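Local structure of pathogenicity island protein (Staphylococcus aureus subsp. aureus, 3HL6) at residues B[75-78]-B[79-83]; B[154-157]-B[158-162]. The protein is of unknown function but is encoded by a staphylococcal pathogenicity island and forms a two-chain assembly. All coordinates share one frame; numbering follows the deposited sequence.

How the contacts relate
Each contact lies along its own helix, contact 1 at the start of 77-88 and contact 2 within 152-163. Each is held mainly by backbone bonds four residues apart, and both are partly buried. The centre of contact 1 is about 13 Å from the centre of the chain, and the second subunit packs against it. Contact 2 is nearer the middle, about 4 Å from the centre, and no other chain touches it. Their centres are 11 Å apart. They meet where Ser82 OG lies 2.5 Å from Gln161 O, a probable hydrogen bond. In contact 1 Glu77 and Arg81 run together near the subunit interface. In contact 2 Ile156 packs along the Tyr160 ring, and polar side-chain ends bond to strand backbone.

Contact 1 of 2, residues B[75-78]-B[79-83]; sequences HTEG and LIRSI
Glu77 CG sits between its backbone N and carbonyl carbon (chi1 72°), and a bend at chi2 turns the chain again. Arg81 instead runs extended from CG to NE. The two side chains lie side by side, pointing the same way. Glu77 CG comes over one face of the Arg81 guanidinium, toward its rim, with Glu77 CG to Arg81 NH1 at 3.8 Å. The charged ends do not pair. Glu77 OE2 and Arg81 NH1 are 5.2 Å apart, and the carboxylate and guanidinium planes stand 72° apart.

The carboxylate turns back toward His75. His75 ND1 donates to Glu77 OE2 at 3.0 Å, using the syn lone pair of that oxygen. The acceptor lies close to the imidazole plane, so this bond helps set how both flat groups are turned. Glu77 OE1 forms a salt bridge with Arg19 of the second subunit.

Backbone bonds open helix 77-88 here. Ile80 N donates to Thr76 O at 3.1 Å. Arg81 N bonds to Glu77 O at 2.9 Å and reaches Gly78 O only weakly. Ser82 N continues the pattern, bonding to Gly78 O at 3.2 Å.

On another side of the helix, Thr76 and Ile80 cross obliquely. Ile80 CG1 rests on Thr76 O, and its CD1 lies 4.0 Å from Thr76 OG1. Both side chains pack on Leu18 of helix 13-30. The second subunit adds Thr22 against Thr76 and Gly15 against Ile80.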
loop_
_atom_site.group_PDB
_atom_site.type_symbol
_atom_site.label_atom_id
_atom_site.label_comp_id
_atom_site.label_asym_id
_atom_site.label_seq_id
_atom_site.Cartn_x
_atom_site.Cartn_y
_atom_site.Cartn_z
ATOM N N HIS B 75 10.244 -7.613 -1.861
ATOM C CA HIS B 75 9.052 -8.053 -2.559
ATOM C C HIS B 75 7.818 -7.793 -1.706
ATOM O O HIS B 75 7.244 -8.709 -1.079
ATOM C CB HIS B 75 9.171 -9.527 -2.981
ATOM C CG HIS B 75 10.226 -9.756 -4.025
ATOM N ND1 HIS B 75 10.086 -9.338 -5.336
ATOM C CD2 HIS B 75 11.467 -10.299 -3.937
ATOM C CE1 HIS B 75 11.183 -9.638 -6.013
ATOM N NE2 HIS B 75 12.037 -10.214 -5.186
ATOM N N THR B 76 7.442 -6.522 -1.661
ATOM C CA THR B 76 6.214 -6.125 -1.020
ATOM C C THR B 76 5.131 -5.826 -2.054
ATOM O O THR B 76 3.984 -5.606 -1.699
ATOM C CB THR B 76 6.416 -4.888 -0.152
ATOM O OG1 THR B 76 7.350 -4.006 -0.794
ATOM C CG2 THR B 76 6.961 -5.291 1.235
ATOM N N GLU B 77 5.493 -5.817 -3.335
ATOM C CA GLU B 77 4.546 -5.461 -4.370
ATOM C C GLU B 77 3.302 -6.347 -4.384
ATOM O O GLU B 77 2.242 -5.888 -4.767
ATOM C CB GLU B 77 5.221 -5.467 -5.731
ATOM C CG GLU B 77 5.543 -6.847 -6.226
ATOM C CD GLU B 77 6.879 -7.315 -5.704
ATOM O OE1 GLU B 77 7.475 -6.586 -4.866
ATOM O OE2 GLU B 77 7.347 -8.393 -6.131
ATOM N N GLY B 78 3.407 -7.608 -3.987
ATOM C CA GLY B 78 2.205 -8.406 -3.749
ATOM C C GLY B 78 1.217 -7.737 -2.804
ATOM O O GLY B 78 0.066 -7.473 -3.185
ATOM N N LEU B 79 1.640 -7.433 -1.577
ATOM C CA LEU B 79 0.743 -6.758 -0.630
ATOM C C LEU B 79 0.184 -5.420 -1.191
ATOM O O LEU B 79 -1.028 -5.141 -1.105
ATOM C CB LEU B 79 1.430 -6.552 0.727
ATOM C CG LEU B 79 1.592 -7.837 1.537
ATOM C CD1 LEU B 79 2.203 -7.589 2.913
ATOM C CD2 LEU B 79 0.276 -8.556 1.672
ATOM N N ILE B 80 1.072 -4.620 -1.789
ATOM C CA ILE B 80 0.744 -3.267 -2.256
ATOM C C ILE B 80 -0.271 -3.346 -3.388
ATOM O O ILE B 80 -1.174 -2.510 -3.498
ATOM C CB ILE B 80 2.020 -2.507 -2.664
ATOM C CG1 ILE B 80 3.056 -2.651 -1.554
ATOM C CG2 ILE B 80 1.756 -1.030 -2.918
ATOM C CD1 ILE B 80 4.149 -1.712 -1.645
ATOM N N ARG B 81 -0.159 -4.403 -4.181
ATOM C CA ARG B 81 -0.972 -4.534 -5.356
ATOM C C ARG B 81 -2.367 -4.968 -5.017
ATOM O O ARG B 81 -3.291 -4.581 -5.705
ATOM C CB ARG B 81 -0.349 -5.529 -6.304
ATOM C CG ARG B 81 0.544 -4.867 -7.339
ATOM C CD ARG B 81 1.105 -5.940 -8.241
ATOM N NE ARG B 81 2.263 -5.490 -9.021
ATOM C CZ ARG B 81 3.251 -6.298 -9.426
ATOM N NH1 ARG B 81 3.220 -7.600 -9.117
ATOM N NH2 ARG B 81 4.271 -5.809 -10.141
ATOM N N SER B 82 -2.534 -5.756 -3.941
ATOM C CA SER B 82 -3.854 -6.024 -3.400
ATOM C C SER B 82 -4.492 -4.779 -2.821
ATOM O O SER B 82 -5.723 -4.710 -2.667
ATOM C CB SER B 82 -3.795 -7.109 -2.346
ATOM O OG SER B 82 -3.459 -8.361 -2.935
ATOM N N ILE B 83 -3.683 -3.787 -2.479
ATOM C CA ILE B 83 -4.281 -2.577 -1.918
ATOM C C ILE B 83 -4.911 -1.761 -3.038
ATOM O O ILE B 83 -6.105 -1.445 -3.011
ATOM C CB ILE B 83 -3.271 -1.711 -1.134
ATOM C CG1 ILE B 83 -2.713 -2.452 0.084
ATOM C CG2 ILE B 83 -3.932 -0.434 -0.666
ATOM C CD1 ILE B 83 -2.080 -1.529 1.058
#

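Contact 2 of 2, residues B[154-157]-B[158-162]; sequences ANIE and MLYQL
Helix 152-163 supplies this contact, two turns of alpha-helix that pack on strand 68-71 and helices 100-109 and 171-184. Ile156 and Tyr160 are one turn apart. Their side chains lie side by side and point the same way. The CG2 branch of Ile156 does the touching, a tight 3.3 Å from Tyr160 CE2. With CG1 anti to the carbonyl carbon (chi1 -67°), CG2 falls anti to the backbone N, on the side of Tyr160. Ile156 O also meets the ring at its edge, near Tyr160 CD2 and close to the ring plane.

Four backbone bonds run along the helix. Tyr160 N to Ile156 O is 2.7 Å. Leu159 N to Asn155 O is nearly straight at 175°. Met158 N bonds to Ala154 O at 3.1 Å. Gln161 N to Glu157 O is more bent. Leu159 CB lies against Ile156 O and its CG near Asn155 O, and the side chain continues onto Met104 and Leu108 of helix 100-109.

Tyr160 OH bonds to Val57 N, and its ring stacks with that of Phe68. Glu157 OE2 accepts from Glu69 N, and Gln161 NE2 donates to Leu70 O. Apolar packing within the helix is thus paired with three polar side-chain ends satisfied by backbone atoms of strands 52-57 and 68-71, which joins the helix to the five-stranded sheet.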
loop_
_atom_site.group_PDB
_atom_site.type_symbol
_atom_site.label_atom_id
_atom_site.label_comp_id
_atom_site.label_asym_id
_atom_site.label_seq_id
_atom_site.Cartn_x
_atom_site.Cartn_y
_atom_site.Cartn_z
ATOM N N ALA B 154 3.728 -21.368 -5.702
ATOM C CA ALA B 154 3.743 -20.008 -6.231
ATOM C C ALA B 154 2.328 -19.540 -6.477
ATOM O O ALA B 154 1.955 -18.437 -6.139
ATOM C CB ALA B 154 4.532 -19.950 -7.534
ATOM N N ASN B 155 1.543 -20.398 -7.101
ATOM C CA ASN B 155 0.140 -20.136 -7.340
ATOM C C ASN B 155 -0.664 -19.850 -6.059
ATOM O O ASN B 155 -1.375 -18.863 -5.967
ATOM C CB ASN B 155 -0.439 -21.337 -8.067
ATOM C CG ASN B 155 -0.365 -21.181 -9.536
ATOM O OD1 ASN B 155 -0.948 -20.235 -10.065
ATOM N ND2 ASN B 155 0.378 -22.077 -10.235
ATOM N N ILE B 156 -0.536 -20.731 -5.083
ATOM C CA ILE B 156 -1.205 -20.550 -3.808
ATOM C C ILE B 156 -0.777 -19.247 -3.129
ATOM O O ILE B 156 -1.613 -18.514 -2.564
ATOM C CB ILE B 156 -1.028 -21.776 -2.909
ATOM C CG1 ILE B 156 -1.785 -22.948 -3.537
ATOM C CG2 ILE B 156 -1.606 -21.502 -1.551
ATOM C CD1 ILE B 156 -1.408 -24.300 -3.010
ATOM N N GLU B 157 0.509 -18.925 -3.254
ATOM C CA GLU B 157 1.039 -17.748 -2.562
ATOM C C GLU B 157 0.342 -16.542 -3.109
ATOM O O GLU B 157 -0.088 -15.638 -2.383
ATOM C CB GLU B 157 2.555 -17.638 -2.711
ATOM C CG GLU B 157 3.303 -18.641 -1.856
ATOM C CD GLU B 157 4.811 -18.567 -2.030
ATOM O OE1 GLU B 157 5.275 -17.986 -3.032
ATOM O OE2 GLU B 157 5.538 -19.089 -1.145
ATOM N N MET B 158 0.178 -16.564 -4.408
ATOM C CA MET B 158 -0.473 -15.475 -5.090
ATOM C C MET B 158 -1.992 -15.391 -4.801
ATOM O O MET B 158 -2.524 -14.316 -4.598
ATOM C CB MET B 158 -0.162 -15.578 -6.578
ATOM C CG MET B 158 -0.460 -14.332 -7.287
ATOM S SD MET B 158 -1.738 -14.720 -8.457
ATOM C CE MET B 158 -0.986 -14.009 -9.963
ATOM N N LEU B 159 -2.672 -16.531 -4.755
ATOM C CA LEU B 159 -4.024 -16.606 -4.169
ATOM C C LEU B 159 -4.059 -15.990 -2.783
ATOM O O LEU B 159 -4.905 -15.170 -2.482
ATOM C CB LEU B 159 -4.530 -18.059 -4.129
ATOM C CG LEU B 159 -4.909 -18.658 -5.492
ATOM C CD1 LEU B 159 -5.124 -20.147 -5.394
ATOM C CD2 LEU B 159 -6.141 -17.962 -6.033
ATOM N N TYR B 160 -3.110 -16.346 -1.939
ATOM C CA TYR B 160 -3.082 -15.702 -0.636
ATOM C C TYR B 160 -2.996 -14.190 -0.720
ATOM O O TYR B 160 -3.616 -13.510 0.065
ATOM C CB TYR B 160 -1.973 -16.260 0.240
ATOM C CG TYR B 160 -2.426 -17.478 0.968
ATOM C CD1 TYR B 160 -2.785 -17.420 2.312
ATOM C CD2 TYR B 160 -2.540 -18.676 0.309
ATOM C CE1 TYR B 160 -3.212 -18.536 2.984
ATOM C CE2 TYR B 160 -2.956 -19.799 0.960
ATOM C CZ TYR B 160 -3.304 -19.731 2.302
ATOM O OH TYR B 160 -3.724 -20.886 2.946
ATOM N N GLN B 161 -2.221 -13.658 -1.654
ATOM C CA GLN B 161 -2.000 -12.216 -1.735
ATOM C C GLN B 161 -3.261 -11.473 -2.165
ATOM O O GLN B 161 -3.625 -10.457 -1.576
ATOM C CB GLN B 161 -0.837 -11.898 -2.685
ATOM C CG GLN B 161 0.521 -12.324 -2.127
ATOM C CD GLN B 161 1.657 -12.263 -3.166
ATOM O OE1 GLN B 161 1.444 -12.440 -4.362
ATOM N NE2 GLN B 161 2.842 -12.000 -2.708
ATOM N N LEU B 162 -3.914 -11.980 -3.206
ATOM C CA LEU B 162 -5.249 -11.530 -3.560
ATOM C C LEU B 162 -6.192 -11.545 -2.352
ATOM O O LEU B 162 -6.894 -10.558 -2.100
ATOM C CB LEU B 162 -5.803 -12.395 -4.691
ATOM C CG LEU B 162 -4.959 -12.246 -5.947
ATOM C CD1 LEU B 162 -5.336 -13.219 -7.047
ATOM C CD2 LEU B 162 -5.109 -10.800 -6.425
#